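Local coordinates for plasmin and fibronectin-binding protein A (Streptococcus pneumoniae, PDB 4MR0) that acts as a fibronectin-dependent adhesin and invasin that binds human fibronectin, plasmin, plasminogen and serum albumin, at residues A[448-453]-A[459-464]; A[506-509]-A[514-517]. All blocks are in the same frame, centred on the assembly; numbering follows the deposited sequence.

Contact 1: A[448-453]-A[459-464]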
ATOM      1  N   ILE A 448       0.407  -0.057  15.071  1.00 16.93           N
ATOM      2  CA  ILE A 448       1.187   1.013  14.469  1.00 18.97           C
ATOM      3  C   ILE A 448       2.668   0.940  14.769  1.00 18.93           C
ATOM      4  O   ILE A 448       3.075   0.695  15.908  1.00 18.10           O
ATOM      5  CB  ILE A 448       0.688   2.389  14.972  1.00 16.69           C
ATOM      6  CG1 ILE A 448      -0.790   2.560  14.631  1.00 18.05           C
ATOM      7  CG2 ILE A 448       1.524   3.501  14.367  1.00 18.48           C
ATOM      8  CD1 ILE A 448      -1.430   3.781  15.284  1.00 17.61           C
ATOM      9  N   ARG A 449       3.470   1.201  13.740  1.00 18.83           N
ATOM     10  CA  ARG A 449       4.916   1.196  13.869  1.00 18.64           C
ATOM     11  C   ARG A 449       5.541   2.263  12.970  1.00 18.44           C
ATOM     12  O   ARG A 449       5.208   2.359  11.788  1.00 19.46           O
ATOM     13  CB  ARG A 449       5.467  -0.183  13.488  1.00 18.54           C
ATOM     14  CG  ARG A 449       6.975  -0.284  13.508  1.00 21.71           C
ATOM     15  CD  ARG A 449       7.420  -1.716  13.238  1.00 23.78           C
ATOM     16  NE  ARG A 449       8.852  -1.889  13.471  1.00 24.40           N
ATOM     17  CZ  ARG A 449       9.803  -1.557  12.606  1.00 25.31           C
ATOM     18  NH1 ARG A 449       9.487  -1.035  11.426  1.00 25.89           N
ATOM     19  NH2 ARG A 449      11.074  -1.746  12.928  1.00 25.99           N
ATOM     20  N   VAL A 450       6.428   3.072  13.543  1.00 17.88           N
ATOM     21  CA  VAL A 450       7.142   4.107  12.801  1.00 17.72           C
ATOM     22  C   VAL A 450       8.564   3.968  13.299  1.00 21.34           C
ATOM     23  O   VAL A 450       8.822   4.105  14.501  1.00 22.40           O
ATOM     24  CB  VAL A 450       6.637   5.533  13.124  1.00 18.47           C
ATOM     25  CG1 VAL A 450       7.512   6.571  12.421  1.00 15.84           C
ATOM     26  CG2 VAL A 450       5.199   5.687  12.669  1.00 15.69           C
ATOM     27  N   ALA A 451       9.502   3.697  12.400  1.00 21.20           N
ATOM     28  CA  ALA A 451      10.853   3.507  12.883  1.00 23.28           C
ATOM     29  C   ALA A 451      12.012   3.687  11.933  1.00 24.16           C
ATOM     30  O   ALA A 451      11.858   3.698  10.711  1.00 22.41           O
ATOM     31  CB  ALA A 451      10.947   2.117  13.502  1.00 23.43           C
ATOM     32  N   LYS A 452      13.182   3.867  12.540  1.00 26.56           N
ATOM     33  CA  LYS A 452      14.438   3.910  11.813  1.00 26.27           C
ATOM     34  C   LYS A 452      14.985   2.650  12.465  1.00 26.99           C
ATOM     35  O   LYS A 452      15.638   2.698  13.513  1.00 28.11           O
ATOM     36  CB  LYS A 452      15.303   5.118  12.160  1.00 26.05           C
ATOM     37  CG  LYS A 452      16.517   5.178  11.235  1.00 27.21           C
ATOM     38  CD  LYS A 452      17.385   6.392  11.438  1.00 26.79           C
ATOM     39  CE  LYS A 452      18.148   6.327  12.745  1.00 26.68           C
ATOM     40  NZ  LYS A 452      19.193   7.384  12.774  1.00 26.35           N
ATOM     41  N   ASP A 453      14.641   1.524  11.849  1.00 27.46           N
ATOM     42  CA  ASP A 453      14.968   0.182  12.319  1.00 29.31           C
ATOM     43  C   ASP A 453      16.362  -0.077  12.876  1.00 30.14           C
ATOM     44  O   ASP A 453      16.533  -0.973  13.699  1.00 31.52           O
ATOM     45  CB  ASP A 453      14.650  -0.826  11.207  1.00 29.17           C
ATOM     46  CG  ASP A 453      13.348  -0.499  10.485  1.00 29.30           C
ATOM     47  OD1 ASP A 453      13.318   0.507   9.745  1.00 25.94           O
ATOM     48  OD2 ASP A 453      12.356  -1.238  10.667  1.00 30.10           O
ATOM     49  N   GLY A 459      20.319   8.390   7.779  1.00 30.05           N
ATOM     50  CA  GLY A 459      19.254   9.355   7.566  1.00 28.50           C
ATOM     51  C   GLY A 459      18.469   9.660   8.831  1.00 28.34           C
ATOM     52  O   GLY A 459      18.845   9.235   9.925  1.00 28.02           O
ATOM     53  N   LYS A 460      17.369  10.394   8.683  1.00 25.99           N
ATOM     54  CA  LYS A 460      16.537  10.746   9.825  1.00 25.23           C
ATOM     55  C   LYS A 460      15.040  10.643   9.549  1.00 22.83           C
ATOM     56  O   LYS A 460      14.572  10.946   8.452  1.00 22.18           O
ATOM     57  CB  LYS A 460      16.857  12.169  10.290  1.00 26.37           C
ATOM     58  CG  LYS A 460      18.278  12.359  10.795  1.00 30.06           C
ATOM     59  CD  LYS A 460      18.519  13.804  11.206  1.00 33.45           C
ATOM     60  CE  LYS A 460      19.971  14.031  11.615  1.00 36.41           C
ATOM     61  NZ  LYS A 460      20.229  15.449  12.003  1.00 39.85           N
ATOM     62  N   VAL A 461      14.310  10.205  10.570  1.00 21.42           N
ATOM     63  CA  VAL A 461      12.854  10.073  10.531  1.00 20.09           C
ATOM     64  C   VAL A 461      12.361  11.172  11.470  1.00 20.80           C
ATOM     65  O   VAL A 461      12.768  11.225  12.634  1.00 20.08           O
ATOM     66  CB  VAL A 461      12.404   8.689  11.073  1.00 19.43           C
ATOM     67  CG1 VAL A 461      10.886   8.644  11.214  1.00 17.59           C
ATOM     68  CG2 VAL A 461      12.876   7.586  10.138  1.00 16.38           C
ATOM     69  N   SER A 462      11.499  12.054  10.975  1.00 20.10           N
ATOM     70  CA  SER A 462      11.012  13.150  11.805  1.00 18.69           C
ATOM     71  C   SER A 462       9.625  13.638  11.421  1.00 18.65           C
ATOM     72  O   SER A 462       9.096  13.279  10.369  1.00 17.05           O
ATOM     73  CB  SER A 462      11.996  14.318  11.732  1.00 20.01           C
ATOM     74  OG  SER A 462      12.201  14.692  10.383  1.00 20.82           O
ATOM     75  N   ASP A 463       9.048  14.469  12.288  1.00 18.46           N
ATOM     76  CA  ASP A 463       7.717  15.029  12.077  1.00 18.81           C
ATOM     77  C   ASP A 463       6.721  13.888  11.923  1.00 16.75           C
ATOM     78  O   ASP A 463       6.112  13.705  10.873  1.00 15.54           O
ATOM     79  CB  ASP A 463       7.719  15.929  10.841  1.00 23.97           C
ATOM     80  CG  ASP A 463       8.624  17.136  11.012  1.00 30.93           C
ATOM     81  OD1 ASP A 463       8.304  18.008  11.848  1.00 34.19           O
ATOM     82  OD2 ASP A 463       9.661  17.209  10.319  1.00 36.60           O
ATOM     83  N   ILE A 464       6.577  13.124  12.999  1.00 16.11           N
ATOM     84  CA  ILE A 464       5.691  11.973  13.039  1.00 14.35           C
ATOM     85  C   ILE A 464       4.556  12.293  14.005  1.00 13.44           C
ATOM     86  O   ILE A 464       4.810  12.692  15.142  1.00 14.23           O
ATOM     87  CB  ILE A 464       6.432  10.723  13.572  1.00 13.95           C
ATOM     88  CG1 ILE A 464       7.681  10.444  12.725  1.00 16.18           C
ATOM     89  CG2 ILE A 464       5.489   9.534  13.585  1.00 12.42           C
ATOM     90  CD1 ILE A 464       7.404  10.248  11.236  1.00 16.90           C
TER
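Lys452 NZ meets two backbone carbonyls, Tyr457 O in a hydrogen bond and Gly459 O in a weak one, where NZ lies 3.4 Å from that oxygen. The turn joins two faces of the parallel beta-helix part of this longer surface protein, leaving strand 445-451 and entering strand 462-473 at the start of a PbH1 repeat. The lysine chain is extended except for a bend at chi3 (71°), which turns CE and NZ, while CD already lies 3.5 Å from Gly459 O. Behind this polar end, Lys452 CB rests on Val461 CG2 at 4.0 Å. Val450 and Ile464 then reach toward each other tip to tip inside the beta-helix, Val450 CG1 lying 3.8 Å from Ile464 CG2. The same Val450 methyl, turned opposite its backbone N (chi1 175°), also meets Val461 CG1 at 4.1 Å. Leu485 packs on Val450 and Leu492 on Ile464, continuing the apolar filling into the following coil. Arg449 does not touch 459-464; its NE makes a salt bridge with Glu484 and NH1 also bonds Asn414, while NH1 and NH2 together grip Asp453 OD2 from one face of the carboxylate, the shorter bond, Arg449 NH2 to Asp453 OD2, being 2.6 Å.

Contact 2: A[506-509]-A[514-517]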
ATOM      1  N   ILE A 506       1.980   2.102  24.447  1.00 25.37           N
ATOM      2  CA  ILE A 506       2.888   2.859  23.599  1.00 24.49           C
ATOM      3  C   ILE A 506       4.338   2.693  24.033  1.00 24.49           C
ATOM      4  O   ILE A 506       4.658   2.773  25.222  1.00 25.84           O
ATOM      5  CB  ILE A 506       2.548   4.367  23.630  1.00 21.83           C
ATOM      6  CG1 ILE A 506       1.147   4.592  23.062  1.00 21.05           C
ATOM      7  CG2 ILE A 506       3.593   5.161  22.847  1.00 19.94           C
ATOM      8  CD1 ILE A 506       0.570   5.962  23.382  1.00 21.47           C
ATOM      9  N   VAL A 507       5.214   2.459  23.062  1.00 23.19           N
ATOM     10  CA  VAL A 507       6.633   2.327  23.338  1.00 23.15           C
ATOM     11  C   VAL A 507       7.377   3.344  22.489  1.00 23.50           C
ATOM     12  O   VAL A 507       7.261   3.342  21.264  1.00 24.44           O
ATOM     13  CB  VAL A 507       7.176   0.917  22.990  1.00 24.18           C
ATOM     14  CG1 VAL A 507       8.690   0.894  23.183  1.00 23.98           C
ATOM     15  CG2 VAL A 507       6.516  -0.139  23.869  1.00 21.66           C
ATOM     16  N   ILE A 508       8.114   4.230  23.150  1.00 23.48           N
ATOM     17  CA  ILE A 508       8.905   5.239  22.462  1.00 23.79           C
ATOM     18  C   ILE A 508      10.341   4.919  22.846  1.00 26.16           C
ATOM     19  O   ILE A 508      10.733   5.051  24.009  1.00 26.09           O
ATOM     20  CB  ILE A 508       8.517   6.658  22.908  1.00 23.21           C
ATOM     21  CG1 ILE A 508       7.096   6.960  22.429  1.00 23.03           C
ATOM     22  CG2 ILE A 508       9.496   7.680  22.338  1.00 22.10           C
ATOM     23  CD1 ILE A 508       6.583   8.324  22.852  1.00 24.13           C
ATOM     24  N   GLU A 509      11.117   4.489  21.858  1.00 26.32           N
ATOM     25  CA  GLU A 509      12.490   4.074  22.085  1.00 28.61           C
ATOM     26  C   GLU A 509      13.541   4.801  21.265  1.00 27.72           C
ATOM     27  O   GLU A 509      13.442   4.878  20.044  1.00 27.71           O
ATOM     28  CB  GLU A 509      12.592   2.571  21.813  1.00 30.31           C
ATOM     29  CG  GLU A 509      13.971   1.976  22.000  1.00 34.76           C
ATOM     30  CD  GLU A 509      13.994   0.481  21.709  1.00 37.40           C
ATOM     31  OE1 GLU A 509      12.906  -0.140  21.671  1.00 37.53           O
ATOM     32  OE2 GLU A 509      15.102  -0.070  21.533  1.00 39.90           O
ATOM     33  N   LYS A 514      12.183  17.085  19.879  1.00 24.02           N
ATOM     34  CA  LYS A 514      10.883  17.354  20.477  1.00 23.59           C
ATOM     35  C   LYS A 514       9.920  16.171  20.497  1.00 22.32           C
ATOM     36  O   LYS A 514       9.575  15.597  19.457  1.00 21.37           O
ATOM     37  CB  LYS A 514      10.221  18.544  19.777  1.00 24.89           C
ATOM     38  CG  LYS A 514       8.947  19.005  20.466  1.00 29.19           C
ATOM     39  CD  LYS A 514       8.491  20.356  19.957  1.00 31.50           C
ATOM     40  CE  LYS A 514       7.322  20.864  20.780  1.00 33.06           C
ATOM     41  NZ  LYS A 514       7.658  20.900  22.236  1.00 33.14           N
ATOM     42  N   ILE A 515       9.483  15.823  21.701  1.00 21.60           N
ATOM     43  CA  ILE A 515       8.555  14.724  21.906  1.00 21.42           C
ATOM     44  C   ILE A 515       7.366  15.209  22.735  1.00 22.16           C
ATOM     45  O   ILE A 515       7.538  15.909  23.743  1.00 21.83           O
ATOM     46  CB  ILE A 515       9.245  13.562  22.631  1.00 22.11           C
ATOM     47  CG1 ILE A 515      10.397  13.035  21.762  1.00 23.36           C
ATOM     48  CG2 ILE A 515       8.237  12.459  22.941  1.00 22.21           C
ATOM     49  CD1 ILE A 515      11.166  11.880  22.372  1.00 24.05           C
ATOM     50  N   THR A 516       6.164  14.844  22.300  1.00 21.12           N
ATOM     51  CA  THR A 516       4.939  15.239  22.986  1.00 21.39           C
ATOM     52  C   THR A 516       3.983  14.062  23.014  1.00 20.17           C
ATOM     53  O   THR A 516       3.574  13.563  21.968  1.00 21.50           O
ATOM     54  CB  THR A 516       4.231  16.405  22.262  1.00 21.05           C
ATOM     55  OG1 THR A 516       5.164  17.462  22.023  1.00 23.46           O
ATOM     56  CG2 THR A 516       3.088  16.945  23.119  1.00 21.76           C
ATOM     57  N   VAL A 517       3.644  13.610  24.214  1.00 19.70           N
ATOM     58  CA  VAL A 517       2.724  12.495  24.389  1.00 19.04           C
ATOM     59  C   VAL A 517       1.649  13.013  25.331  1.00 20.07           C
ATOM     60  O   VAL A 517       1.875  13.130  26.534  1.00 20.28           O
ATOM     61  CB  VAL A 517       3.444  11.282  25.009  1.00 19.33           C
ATOM     62  CG1 VAL A 517       2.468  10.128  25.186  1.00 20.02           C
ATOM     63  CG2 VAL A 517       4.597  10.859  24.109  1.00 18.54           C
TER
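Ile508 meets Val517 and Ile515 across the interior of the beta-helix, where strand 506-509 on one face looks toward strand 515-523 on another. No hydrogen bond links the two segments. Along the first strand, Ile506 comes first: it is directed toward 514-517, but its CD1 comes no nearer than 4.9 Å, to Val517 CG1, and the side chain packs instead on Val494 and Ile499 of the preceding coil and on Asn520 and Phe522 farther along strand 515-523. The backbone of Val507 pairs with Ile483 and Leu485, holding the strand in its sheet, while backbone hydrogen bonds run from Ile506 and Ile508 to Ser531 of strand 530-535. Ile508 carries the contact. Its CG1 lies opposite the carbonyl carbon (chi1 -67°), and an extended chi2 of 178° pushes CD1 forward into the core. There Ile508 CD1 comes 3.5 Å from Val517 CG2, closer than usual for two methyl carbons, as the two side chains pass alongside one another, pointing opposite ways. The same CD1 reaches Ile515 CG2 more loosely, at 4.5 Å, so a single methyl serves both inward residues of the second strand. Leu492 and Phe532 also pack on Ile508, the former from the coil before and the latter from the next strand of its sheet. With 130 Å² buried and only carbon meeting carbon between the segments, the two faces are joined here by apolar packing alone, which sets no directional bonds.

Followed from the N terminus, strand 445-451 leads into contact 1, which closes the turn 454-458 and runs into the start of strand 462-473. The chain then winds on through strands 483-486 and 490-500 to strand 506-509, where contact 2 bridges the turn 510-513 to strand 515-523. The two closures follow in series, neither nesting nor crossing. Strands 445-451 and 506-509 lie in one sheet with 483-486 between them, and 462-473 and 515-523 likewise flank 490-500 on the other face. The same corner of the solenoid is thus tied twice, two coils apart, with contact centres about 11 Å from each other and no direct touch.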